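Local coordinates for protein carbon monoxide dehydrogenase (Thermococcus sp. AM4, PDB 6T7J) that probably oxidises carbon monoxide to carbon dioxide at a nickel-iron-sulfur cluster, here nickel-free, and passes the electrons through iron-sulfur clusters to a ferredoxin-type acceptor, at residues 28-33 with 353-358; 104-109 with 363-368; 129-134 with 139-144; 244-249 with 422-427. All coordinates share one frame; numbering follows the deposited sequence.

Contact 1 of 4, residues 28-33 with 353-358; sequences EEEGIK and QCYHTK
A Schellman motif closes helix 20-30, and the two residues flanking its glycine, E30 and I32, meet C354 and Y355 in the loop that leaves helix 347-352. That helix and loop are part of a beta-alpha-beta crossover, since the chain goes on into strand 358-361 of a parallel sheet. G31 suits the turn because its phi is positive (75°), and its N bonds back to E28 O at 3.0 Å. Beyond the turn, I32 sends an extended arm inward: with CG1 beside the backbone N (chi1 -66°) and the chain extended beyond CG1, the delta methyl leads. I32 CD1 lies 3.7 Å from C354 CB and also packs obliquely against the tyrosine ring, while I330 and V351 border the same apolar patch. The short side chain of C354 allows the methyl to approach its CB.

Y355 combines an apolar flank with a polar end. Its hydroxyl donates to E30 OE2, although the 2.4 Å between Y355 OH and E30 OE2 is so short that the exact value is doubtful. The two side chains cross almost at right angles, with carboxylate and ring planes 70° apart. The other oxygen of E30, OE1, forms a salt bridge with K26; R403, which makes a cation-pi contact with the tyrosine, is at most a weak, long ion pair for OE2. Across the two segments, the apolar contact to the ring is I32 CD1 to Y355 CE1, 3.6 Å.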
loop_
_atom_site.group_PDB
_atom_site.type_symbol
_atom_site.label_atom_id
_atom_site.label_comp_id
_atom_site.label_asym_id
_atom_site.label_seq_id
_atom_site.Cartn_x
_atom_site.Cartn_y
_atom_site.Cartn_z
ATOM N N GLU A 28 -13.309 24.386 24.934
ATOM C CA GLU A 28 -12.583 25.653 24.903
ATOM C C GLU A 28 -12.355 26.194 26.309
ATOM O O GLU A 28 -11.239 26.596 26.659
ATOM C CB GLU A 28 -13.341 26.672 24.054
ATOM C CG GLU A 28 -13.401 26.315 22.588
ATOM C CD GLU A 28 -13.406 27.533 21.699
ATOM O OE1 GLU A 28 -13.507 28.655 22.237
ATOM O OE2 GLU A 28 -13.312 27.367 20.464
ATOM N N GLU A 29 -13.404 26.212 27.134
ATOM C CA GLU A 29 -13.249 26.754 28.481
ATOM C C GLU A 29 -12.365 25.862 29.347
ATOM O O GLU A 29 -11.752 26.347 30.304
ATOM C CB GLU A 29 -14.616 26.965 29.131
ATOM C CG GLU A 29 -15.203 28.353 28.877
ATOM C CD GLU A 29 -14.842 29.360 29.959
ATOM O OE1 GLU A 29 -15.629 29.510 30.919
ATOM O OE2 GLU A 29 -13.775 30.005 29.848
ATOM N N GLU A 30 -12.274 24.573 29.024
ATOM C CA GLU A 30 -11.339 23.686 29.703
ATOM C C GLU A 30 -9.960 23.670 29.056
ATOM O O GLU A 30 -9.041 23.057 29.611
ATOM C CB GLU A 30 -11.897 22.260 29.747
ATOM C CG GLU A 30 -12.629 21.921 31.033
ATOM C CD GLU A 30 -13.677 20.846 30.832
ATOM O OE1 GLU A 30 -14.872 21.133 31.051
ATOM O OE2 GLU A 30 -13.305 19.715 30.455
ATOM N N GLY A 31 -9.795 24.321 27.906
ATOM C CA GLY A 31 -8.513 24.326 27.231
ATOM C C GLY A 31 -8.176 23.033 26.527
ATOM O O GLY A 31 -6.998 22.665 26.453
ATOM N N ILE A 32 -9.177 22.330 26.008
ATOM C CA ILE A 32 -8.994 21.042 25.348
ATOM C C ILE A 32 -9.245 21.237 23.859
ATOM O O ILE A 32 -10.327 21.685 23.458
ATOM C CB ILE A 32 -9.926 19.971 25.933
ATOM C CG1 ILE A 32 -9.553 19.685 27.389
ATOM C CG2 ILE A 32 -9.865 18.701 25.102
ATOM C CD1 ILE A 32 -10.501 18.735 28.089
ATOM N N LYS A 33 -8.249 20.897 23.043
ATOM C CA LYS A 33 -8.358 21.060 21.600
ATOM C C LYS A 33 -9.164 19.919 20.994
ATOM O O LYS A 33 -8.956 18.750 21.332
ATOM C CB LYS A 33 -6.972 21.116 20.959
ATOM C CG LYS A 33 -6.086 22.244 21.461
ATOM C CD LYS A 33 -4.902 22.465 20.528
ATOM C CE LYS A 33 -3.826 23.313 21.184
ATOM N NZ LYS A 33 -2.763 23.708 20.221
ATOM N N GLN A 353 -6.961 12.304 28.924
ATOM C CA GLN A 353 -6.042 12.547 30.025
ATOM C C GLN A 353 -6.422 13.766 30.851
ATOM O O GLN A 353 -5.848 13.967 31.927
ATOM C CB GLN A 353 -4.613 12.688 29.496
ATOM C CG GLN A 353 -3.842 11.375 29.516
ATOM C CD GLN A 353 -2.615 11.395 28.625
ATOM O OE1 GLN A 353 -2.471 12.262 27.764
ATOM N NE2 GLN A 353 -1.723 10.433 28.828
ATOM N N CYS A 354 -7.373 14.576 30.391
ATOM C CA CYS A 354 -7.889 15.667 31.205
ATOM C C CYS A 354 -9.123 15.256 31.998
ATOM O O CYS A 354 -9.742 16.105 32.647
ATOM C CB CYS A 354 -8.192 16.884 30.330
ATOM S SG CYS A 354 -6.713 17.734 29.726
ATOM N N TYR A 355 -9.488 13.980 31.953
ATOM C CA TYR A 355 -10.566 13.440 32.772
ATOM C C TYR A 355 -10.049 12.164 33.432
ATOM O O TYR A 355 -8.840 11.919 33.532
ATOM C CB TYR A 355 -11.825 13.178 31.934
ATOM C CG TYR A 355 -12.382 14.391 31.229
ATOM C CD1 TYR A 355 -11.887 14.791 29.994
ATOM C CD2 TYR A 355 -13.416 15.130 31.791
ATOM C CE1 TYR A 355 -12.400 15.898 29.344
ATOM C CE2 TYR A 355 -13.934 16.239 31.150
ATOM C CZ TYR A 355 -13.422 16.618 29.928
ATOM O OH TYR A 355 -13.936 17.721 29.287
ATOM N N HIS A 356 -10.976 11.329 33.893
ATOM C CA HIS A 356 -10.663 9.993 34.376
ATOM C C HIS A 356 -10.736 8.942 33.278
ATOM O O HIS A 356 -10.299 7.807 33.500
ATOM C CB HIS A 356 -11.624 9.603 35.505
ATOM C CG HIS A 356 -13.044 9.430 35.058
ATOM N ND1 HIS A 356 -13.623 10.225 34.093
ATOM C CD2 HIS A 356 -13.999 8.552 35.444
ATOM C CE1 HIS A 356 -14.874 9.846 33.904
ATOM N NE2 HIS A 356 -15.127 8.832 34.712
ATOM N N THR A 357 -11.259 9.305 32.107
ATOM C CA THR A 357 -11.582 8.343 31.061
ATOM C C THR A 357 -10.371 7.510 30.666
ATOM O O THR A 357 -9.264 8.030 30.496
ATOM C CB THR A 357 -12.125 9.080 29.834
ATOM O OG1 THR A 357 -13.315 9.793 30.193
ATOM C CG2 THR A 357 -12.434 8.104 28.707
ATOM N N LYS A 358 -10.591 6.205 30.517
ATOM C CA LYS A 358 -9.563 5.276 30.071
ATOM C C LYS A 358 -9.804 4.893 28.613
ATOM O O LYS A 358 -10.893 4.434 28.253
ATOM C CB LYS A 358 -9.539 4.025 30.951
ATOM C CG LYS A 358 -9.094 4.288 32.379
ATOM C CD LYS A 358 -9.841 3.406 33.363
ATOM C CE LYS A 358 -9.184 3.433 34.734
ATOM N NZ LYS A 358 -7.809 2.860 34.706
#

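Contact 2 of 4, residues 104-109 with 363-368; sequences ARDVVE and EPKGHI
D106 on the long helix 81-115 forms a salt-bridge network with K365 and E363, which belong to a type I beta turn, E363 to G366, following strand 358-361 of the parallel sheet. The network joins the helical region of the subunit to the loop beyond that strand. K365 has to fold to reach its place: its chain runs straight at chi2, then bends at chi3 and again at chi4 (both -68°), which brings NZ back beside E363 and at the same time within reach of D106 on the helix. K365 NZ donates to D106 OD2 at 3.3 Å, on the syn side of that oxygen, and D106 OD1 is only slightly farther from the same nitrogen.

E363 meets the lysine by a different route. CG is anti to the backbone N (chi1 162°) and the chain turns at chi2 (89°), carrying the carboxylate toward D106 from the opposite direction. The acidic oxygens D106 OD2 and E363 OE2 stand 3.7 Å apart, an approach that a shared lysine probably makes tolerable. The hydroxyl of Y341 also hydrogen-bonds to D106 OD2, giving this oxygen two partners. E199 of the second subunit packs on K365, which places the network beside the dimer interface. Within the turn, K365 NZ donates to E363 OE2; their separation of 2.4 Å is very short and doubtful as a measured value.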
loop_
_atom_site.group_PDB
_atom_site.type_symbol
_atom_site.label_atom_id
_atom_site.label_comp_id
_atom_site.label_asym_id
_atom_site.label_seq_id
_atom_site.Cartn_x
_atom_site.Cartn_y
_atom_site.Cartn_z
ATOM N N ALA A 104 -12.250 -7.692 7.170
ATOM C CA ALA A 104 -12.797 -8.959 6.699
ATOM C C ALA A 104 -11.918 -10.132 7.110
ATOM O O ALA A 104 -12.425 -11.213 7.418
ATOM C CB ALA A 104 -12.963 -8.925 5.183
ATOM N N ARG A 105 -10.597 -9.941 7.118
ATOM C CA ARG A 105 -9.681 -11.029 7.448
ATOM C C ARG A 105 -9.818 -11.444 8.904
ATOM O O ARG A 105 -9.791 -12.640 9.220
ATOM C CB ARG A 105 -8.242 -10.610 7.145
ATOM C CG ARG A 105 -7.267 -11.768 6.992
ATOM C CD ARG A 105 -5.827 -11.295 7.119
ATOM N NE ARG A 105 -5.608 -10.004 6.472
ATOM C CZ ARG A 105 -5.176 -9.856 5.223
ATOM N NH1 ARG A 105 -5.006 -8.642 4.717
ATOM N NH2 ARG A 105 -4.914 -10.919 4.476
ATOM N N ASP A 106 -9.963 -10.473 9.807
ATOM C CA ASP A 106 -10.188 -10.811 11.210
ATOM C C ASP A 106 -11.505 -11.562 11.389
ATOM O O ASP A 106 -11.569 -12.570 12.120
ATOM C CB ASP A 106 -10.162 -9.545 12.064
ATOM C CG ASP A 106 -8.770 -8.950 12.174
ATOM O OD1 ASP A 106 -7.789 -9.695 11.965
ATOM O OD2 ASP A 106 -8.656 -7.740 12.464
ATOM N N VAL A 107 -12.569 -11.101 10.721
ATOM C CA VAL A 107 -13.826 -11.834 10.873
ATOM C C VAL A 107 -13.726 -13.224 10.245
ATOM O O VAL A 107 -14.325 -14.183 10.748
ATOM C CB VAL A 107 -15.013 -11.038 10.300
ATOM C CG1 VAL A 107 -16.320 -11.742 10.643
ATOM C CG2 VAL A 107 -15.018 -9.627 10.859
ATOM N N VAL A 108 -12.957 -13.368 9.162
ATOM C CA VAL A 108 -12.753 -14.678 8.547
ATOM C C VAL A 108 -12.019 -15.604 9.505
ATOM O O VAL A 108 -12.340 -16.793 9.610
ATOM C CB VAL A 108 -11.990 -14.535 7.217
ATOM C CG1 VAL A 108 -11.349 -15.860 6.820
ATOM C CG2 VAL A 108 -12.910 -14.049 6.119
ATOM N N GLU A 109 -11.012 -15.078 10.205
ATOM C CA GLU A 109 -10.289 -15.878 11.190
ATOM C C GLU A 109 -11.232 -16.396 12.270
ATOM O O GLU A 109 -11.218 -17.589 12.604
ATOM C CB GLU A 109 -9.159 -15.052 11.807
ATOM C CG GLU A 109 -7.982 -14.813 10.869
ATOM C CD GLU A 109 -7.083 -13.673 11.327
ATOM O OE1 GLU A 109 -7.104 -13.339 12.533
ATOM O OE2 GLU A 109 -6.356 -13.112 10.478
ATOM N N GLU A 363 -6.558 -4.274 19.947
ATOM C CA GLU A 363 -6.135 -5.010 18.768
ATOM C C GLU A 363 -4.664 -4.738 18.474
ATOM O O GLU A 363 -4.204 -3.602 18.632
ATOM C CB GLU A 363 -7.001 -4.622 17.553
ATOM C CG GLU A 363 -6.410 -4.972 16.194
ATOM C CD GLU A 363 -6.792 -6.363 15.726
ATOM O OE1 GLU A 363 -7.872 -6.851 16.123
ATOM O OE2 GLU A 363 -6.007 -6.969 14.964
ATOM N N PRO A 364 -3.899 -5.753 18.060
ATOM C CA PRO A 364 -2.461 -5.535 17.809
ATOM C C PRO A 364 -2.167 -4.556 16.682
ATOM O O PRO A 364 -1.026 -4.091 16.572
ATOM C CB PRO A 364 -1.945 -6.942 17.474
ATOM C CG PRO A 364 -3.162 -7.701 17.037
ATOM C CD PRO A 364 -4.278 -7.165 17.881
ATOM N N LYS A 365 -3.146 -4.230 15.843
ATOM C CA LYS A 365 -2.952 -3.267 14.769
ATOM C C LYS A 365 -3.416 -1.865 15.144
ATOM O O LYS A 365 -3.258 -0.939 14.342
ATOM C CB LYS A 365 -3.676 -3.736 13.502
ATOM C CG LYS A 365 -3.139 -5.040 12.934
ATOM C CD LYS A 365 -3.820 -5.401 11.629
ATOM C CE LYS A 365 -5.281 -5.764 11.843
ATOM N NZ LYS A 365 -5.442 -7.040 12.602
ATOM N N GLY A 366 -3.976 -1.683 16.337
ATOM C CA GLY A 366 -4.446 -0.379 16.758
ATOM C C GLY A 366 -3.840 0.085 18.065
ATOM O O GLY A 366 -4.499 0.060 19.109
ATOM N N HIS A 367 -2.583 0.512 18.024
ATOM C CA HIS A 367 -1.894 1.024 19.198
ATOM C C HIS A 367 -1.915 2.545 19.185
ATOM O O HIS A 367 -1.762 3.172 18.130
ATOM C CB HIS A 367 -0.449 0.523 19.250
ATOM C CG HIS A 367 -0.326 -0.965 19.368
ATOM N ND1 HIS A 367 -0.332 -1.619 20.581
ATOM C CD2 HIS A 367 -0.185 -1.924 18.425
ATOM C CE1 HIS A 367 -0.205 -2.919 20.380
ATOM N NE2 HIS A 367 -0.114 -3.130 19.079
ATOM N N ILE A 368 -2.120 3.138 20.362
ATOM C CA ILE A 368 -2.092 4.577 20.538
ATOM C C ILE A 368 -1.247 4.869 21.785
ATOM O O ILE A 368 -1.616 4.419 22.878
ATOM C CB ILE A 368 -3.488 5.194 20.682
ATOM C CG1 ILE A 368 -4.418 4.696 19.571
ATOM C CG2 ILE A 368 -3.410 6.710 20.659
ATOM C CD1 ILE A 368 -5.886 4.921 19.854
#

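Contact 3 of 4, residues 129-134 with 139-144; sequences KLKSLA and ISTEGK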
loop_
_atom_site.group_PDB
_atom_site.type_symbol
_atom_site.label_atom_id
_atom_site.label_comp_id
_atom_site.label_asym_id
_atom_site.label_seq_id
_atom_site.Cartn_x
_atom_site.Cartn_y
_atom_site.Cartn_z
ATOM N N LYS A 129 -28.205 -18.089 5.928
ATOM C CA LYS A 129 -27.264 -17.259 5.187
ATOM C C LYS A 129 -26.006 -18.040 4.834
ATOM O O LYS A 129 -25.491 -17.927 3.716
ATOM C CB LYS A 129 -26.912 -16.014 6.001
ATOM C CG LYS A 129 -26.309 -14.883 5.190
ATOM C CD LYS A 129 -26.991 -13.561 5.508
ATOM C CE LYS A 129 -26.257 -12.394 4.874
ATOM N NZ LYS A 129 -27.063 -11.145 4.892
ATOM N N LEU A 130 -25.502 -18.843 5.775
ATOM C CA LEU A 130 -24.310 -19.647 5.521
ATOM C C LEU A 130 -24.535 -20.610 4.360
ATOM O O LEU A 130 -23.724 -20.680 3.428
ATOM C CB LEU A 130 -23.917 -20.403 6.793
ATOM C CG LEU A 130 -23.044 -21.658 6.694
ATOM C CD1 LEU A 130 -21.696 -21.351 6.069
ATOM C CD2 LEU A 130 -22.857 -22.278 8.070
ATOM N N LYS A 131 -25.645 -21.350 4.392
ATOM C CA LYS A 131 -25.918 -22.314 3.333
ATOM C C LYS A 131 -26.130 -21.624 1.989
ATOM O O LYS A 131 -25.622 -22.088 0.961
ATOM C CB LYS A 131 -27.129 -23.170 3.705
ATOM C CG LYS A 131 -26.880 -24.101 4.884
ATOM C CD LYS A 131 -27.869 -25.254 4.910
ATOM C CE LYS A 131 -28.738 -25.205 6.157
ATOM N NZ LYS A 131 -29.155 -26.562 6.610
ATOM N N SER A 132 -26.857 -20.503 1.973
ATOM C CA SER A 132 -27.113 -19.827 0.704
ATOM C C SER A 132 -25.837 -19.230 0.122
ATOM O O SER A 132 -25.600 -19.321 -1.090
ATOM C CB SER A 132 -28.181 -18.748 0.884
ATOM O OG SER A 132 -28.153 -17.826 -0.192
ATOM N N LEU A 133 -25.001 -18.617 0.965
ATOM C CA LEU A 133 -23.736 -18.072 0.484
ATOM C C LEU A 133 -22.813 -19.178 -0.008
ATOM O O LEU A 133 -22.106 -19.004 -1.008
ATOM C CB LEU A 133 -23.062 -17.256 1.588
ATOM C CG LEU A 133 -21.612 -16.824 1.345
ATOM C CD1 LEU A 133 -21.507 -15.944 0.106
ATOM C CD2 LEU A 133 -21.048 -16.109 2.565
ATOM N N ALA A 134 -22.808 -20.328 0.673
ATOM C CA ALA A 134 -21.980 -21.441 0.222
ATOM C C ALA A 134 -22.473 -21.989 -1.111
ATOM O O ALA A 134 -21.664 -22.334 -1.981
ATOM C CB ALA A 134 -21.955 -22.539 1.285
ATOM N N ILE A 139 -20.638 -24.510 -3.490
ATOM C CA ILE A 139 -20.463 -25.525 -2.457
ATOM C C ILE A 139 -21.811 -26.186 -2.208
ATOM O O ILE A 139 -22.782 -25.513 -1.839
ATOM C CB ILE A 139 -19.890 -24.923 -1.164
ATOM C CG1 ILE A 139 -18.496 -24.340 -1.419
ATOM C CG2 ILE A 139 -19.852 -25.968 -0.055
ATOM C CD1 ILE A 139 -18.083 -23.281 -0.425
ATOM N N SER A 140 -21.873 -27.500 -2.414
ATOM C CA SER A 140 -23.093 -28.242 -2.134
ATOM C C SER A 140 -23.301 -28.360 -0.630
ATOM O O SER A 140 -22.369 -28.660 0.120
ATOM C CB SER A 140 -23.033 -29.631 -2.769
ATOM O OG SER A 140 -24.218 -30.362 -2.507
ATOM N N THR A 141 -24.537 -28.125 -0.192
ATOM C CA THR A 141 -24.853 -28.080 1.231
ATOM C C THR A 141 -25.513 -29.346 1.757
ATOM O O THR A 141 -25.391 -29.637 2.951
ATOM C CB THR A 141 -25.772 -26.893 1.536
ATOM O OG1 THR A 141 -26.925 -26.945 0.685
ATOM C CG2 THR A 141 -25.038 -25.578 1.320
ATOM N N GLU A 142 -26.214 -30.100 0.914
ATOM C CA GLU A 142 -27.033 -31.189 1.426
ATOM C C GLU A 142 -26.168 -32.357 1.883
ATOM O O GLU A 142 -25.131 -32.661 1.286
ATOM C CB GLU A 142 -28.044 -31.644 0.373
ATOM C CG GLU A 142 -27.461 -32.266 -0.880
ATOM C CD GLU A 142 -28.532 -32.925 -1.732
ATOM O OE1 GLU A 142 -29.209 -33.846 -1.227
ATOM O OE2 GLU A 142 -28.703 -32.514 -2.898
ATOM N N GLY A 143 -26.600 -33.003 2.963
ATOM C CA GLY A 143 -25.862 -34.091 3.566
ATOM C C GLY A 143 -24.729 -33.674 4.478
ATOM O O GLY A 143 -24.033 -34.550 5.006
ATOM N N LYS A 144 -24.526 -32.375 4.690
ATOM C CA LYS A 144 -23.389 -31.877 5.447
ATOM C C LYS A 144 -23.849 -31.171 6.715
ATOM O O LYS A 144 -24.905 -30.531 6.747
ATOM C CB LYS A 144 -22.544 -30.913 4.606
ATOM C CG LYS A 144 -21.899 -31.554 3.394
ATOM C CD LYS A 144 -21.200 -30.518 2.535
ATOM C CE LYS A 144 -20.561 -31.159 1.316
ATOM N NZ LYS A 144 -19.979 -30.142 0.399
#
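A134, T141 and I139 carry most of this contact, in which the chain emerging from helix 127-136 doubles back along the helix's last turns. A134 gives it both backbone and side chain. Its carbonyl accepts a bond from the amide five residues on, with I139 N at 2.8 Å from A134 O and an N-H...O angle of 151°; the donor is tilted 31° out of the carbonyl plane. Its methyl also meets the isoleucine directly, A134 CB lying 4.0 Å from I139 CB. The small side chain lets the returning backbone come this close. I139 is beta-branched, and its branching carbon sits tight over the same carbonyl, with I139 CB 3.2 Å from A134 O.

Segment 139-144 lies in the loop joining helix 127-136 to helix 146-162, and it is rounded off by a type II beta turn from T141 to K144, with G143 supplying the positive phi. At the start of the turn T141 divides its two branches. CG2 is anti to the carbonyl carbon and leans on the helix, T141 CG2 lying 3.6 Å from K131 O and near the lysine's CB. OG1 stands between the backbone N and the carbonyl carbon (chi1 54°) and hydrogen-bonds to E135. K144, fully extended, places NZ 2.8 Å from S140 O, and the same ammonium pairs with E152 of helix 146-162.

Contact 4 of 4, residues 244-249 with 422-427; sequences TPKPLK and IVEALG
K246, just ahead of the short antiparallel sheet of strands 248-252 and 411-415, faces E424 on helix 419-425, whose C-terminal end is closed by a Schellman motif. Their meeting is the loose side of the contact. K246 NZ and E424 OE1 are 3.7 Å apart, a long salt bridge with no hydrogen bond between them. The segments bury just 74 Å² together, nearly all of it on this pair. K246 is bent at chi2 (-57°), chi3 and chi4, which folds the chain over so that methylene as well as ammonium faces the acid: K246 CD is 4.0 Å from E424 OE2. E424 comes across it at about a right angle, extended beyond CG. Long, flexible charged residues suit an exposed place like this, where water can share in the interaction; E424 also touches a neighbouring molecule in the crystal, which may influence its pose.

The better-packed side lies just outside the pair, where the K246 and P247 side chains touch A421, three residues before E424 on the same helix, and P245 O receives a hydrogen bond from S418. The helix end is closed by its own backbone bonds. G427 takes the positive phi (84°) of the C-prime position, with backbone angles at which a CB would be jammed against the preceding carbonyl O, which is why glycine suits it, and G427 N bonds to E424 O at 3.3 Å.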
loop_
_atom_site.group_PDB
_atom_site.type_symbol
_atom_site.label_atom_id
_atom_site.label_comp_id
_atom_site.label_asym_id
_atom_site.label_seq_id
_atom_site.Cartn_x
_atom_site.Cartn_y
_atom_site.Cartn_z
ATOM N N THR A 244 -28.437 -11.798 11.108
ATOM C CA THR A 244 -28.773 -10.810 10.089
ATOM C C THR A 244 -29.662 -9.734 10.703
ATOM O O THR A 244 -30.669 -10.060 11.346
ATOM C CB THR A 244 -29.481 -11.471 8.907
ATOM O OG1 THR A 244 -28.633 -12.480 8.344
ATOM C CG2 THR A 244 -29.809 -10.441 7.838
ATOM N N PRO A 245 -29.325 -8.454 10.547
ATOM C CA PRO A 245 -30.121 -7.398 11.183
ATOM C C PRO A 245 -31.573 -7.409 10.721
ATOM O O PRO A 245 -31.874 -7.618 9.543
ATOM C CB PRO A 245 -29.404 -6.112 10.758
ATOM C CG PRO A 245 -27.995 -6.540 10.503
ATOM C CD PRO A 245 -28.097 -7.927 9.929
ATOM N N LYS A 246 -32.469 -7.190 11.672
ATOM C CA LYS A 246 -33.896 -7.047 11.450
ATOM C C LYS A 246 -34.344 -5.741 12.086
ATOM O O LYS A 246 -33.689 -5.238 13.006
ATOM C CB LYS A 246 -34.676 -8.230 12.045
ATOM C CG LYS A 246 -34.488 -9.536 11.286
ATOM C CD LYS A 246 -34.879 -9.392 9.821
ATOM C CE LYS A 246 -33.984 -10.231 8.918
ATOM N NZ LYS A 246 -34.119 -11.690 9.188
ATOM N N PRO A 247 -35.445 -5.155 11.608
ATOM C CA PRO A 247 -35.842 -3.827 12.097
ATOM C C PRO A 247 -36.036 -3.797 13.606
ATOM O O PRO A 247 -36.620 -4.705 14.200
ATOM C CB PRO A 247 -37.155 -3.557 11.355
ATOM C CG PRO A 247 -37.039 -4.357 10.105
ATOM C CD PRO A 247 -36.304 -5.607 10.499
ATOM N N LEU A 248 -35.522 -2.737 14.222
ATOM C CA LEU A 248 -35.659 -2.504 15.651
ATOM C C LEU A 248 -35.586 -1.002 15.890
ATOM O O LEU A 248 -35.360 -0.219 14.965
ATOM C CB LEU A 248 -34.584 -3.257 16.445
ATOM C CG LEU A 248 -33.123 -3.028 16.049
ATOM C CD1 LEU A 248 -32.522 -1.840 16.794
ATOM C CD2 LEU A 248 -32.307 -4.283 16.305
ATOM N N LYS A 249 -35.765 -0.604 17.146
ATOM C CA LYS A 249 -35.719 0.798 17.533
ATOM C C LYS A 249 -34.691 1.000 18.637
ATOM O O LYS A 249 -34.470 0.119 19.474
ATOM C CB LYS A 249 -37.092 1.290 18.004
ATOM C CG LYS A 249 -38.195 1.097 16.978
ATOM C CD LYS A 249 -39.369 2.016 17.248
ATOM C CE LYS A 249 -39.951 1.779 18.634
ATOM N NZ LYS A 249 -40.875 2.879 19.038
ATOM N N ILE A 422 -35.481 -5.822 4.415
ATOM C CA ILE A 422 -36.260 -5.041 3.459
ATOM C C ILE A 422 -37.162 -5.949 2.632
ATOM O O ILE A 422 -38.342 -5.644 2.421
ATOM C CB ILE A 422 -35.324 -4.205 2.568
ATOM C CG1 ILE A 422 -34.616 -3.134 3.399
ATOM C CG2 ILE A 422 -36.101 -3.565 1.427
ATOM C CD1 ILE A 422 -33.339 -2.626 2.774
ATOM N N VAL A 423 -36.629 -7.077 2.155
ATOM C CA VAL A 423 -37.445 -8.002 1.369
ATOM C C VAL A 423 -38.565 -8.580 2.227
ATOM O O VAL A 423 -39.691 -8.776 1.753
ATOM C CB VAL A 423 -36.566 -9.107 0.754
ATOM C CG1 VAL A 423 -37.427 -10.193 0.129
ATOM C CG2 VAL A 423 -35.627 -8.517 -0.284
ATOM N N GLU A 424 -38.281 -8.847 3.505
ATOM C CA GLU A 424 -39.330 -9.293 4.416
ATOM C C GLU A 424 -40.391 -8.218 4.611
ATOM O O GLU A 424 -41.572 -8.536 4.794
ATOM C CB GLU A 424 -38.724 -9.686 5.765
ATOM C CG GLU A 424 -38.333 -11.151 5.886
ATOM C CD GLU A 424 -37.949 -11.531 7.306
ATOM O OE1 GLU A 424 -37.333 -12.603 7.494
ATOM O OE2 GLU A 424 -38.263 -10.754 8.234
ATOM N N ALA A 425 -39.990 -6.945 4.578
ATOM C CA ALA A 425 -40.957 -5.863 4.714
ATOM C C ALA A 425 -41.882 -5.781 3.508
ATOM O O ALA A 425 -43.036 -5.357 3.640
ATOM C CB ALA A 425 -40.233 -4.534 4.920
ATOM N N LEU A 426 -41.402 -6.181 2.333
ATOM C CA LEU A 426 -42.193 -6.155 1.111
ATOM C C LEU A 426 -42.991 -7.434 0.898
ATOM O O LEU A 426 -43.488 -7.662 -0.211
ATOM C CB LEU A 426 -41.286 -5.911 -0.099
ATOM C CG LEU A 426 -40.434 -4.641 -0.123
ATOM C CD1 LEU A 426 -39.137 -4.891 -0.879
ATOM C CD2 LEU A 426 -41.204 -3.487 -0.744
ATOM N N GLY A 427 -43.119 -8.273 1.923
ATOM C CA GLY A 427 -43.862 -9.509 1.789
ATOM C C GLY A 427 -43.085 -10.661 1.198
ATOM O O GLY A 427 -43.696 -11.612 0.700
#

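Contact 2 stands off from the active site: the D106 side chain is about 14 Å from the broken Fe4S4 cluster that occupies the active site in this nickel-free form. The loops of contacts 1 and 2 flank strand 358-361 of the parallel sheet, the first leading into it and the second leaving it; the nearest atoms of the two contacts are about 8 Å apart. Contacts 3 and 4 are neighbours that touch, K129 CD lying 3.5 Å from T244 OG1. Contact 3 lies on the opposite side of the chain's centre from contact 1, with centres about 52 Å apart. Contacts 2 and 3 involve consecutive helices, 81-115 and 127-136.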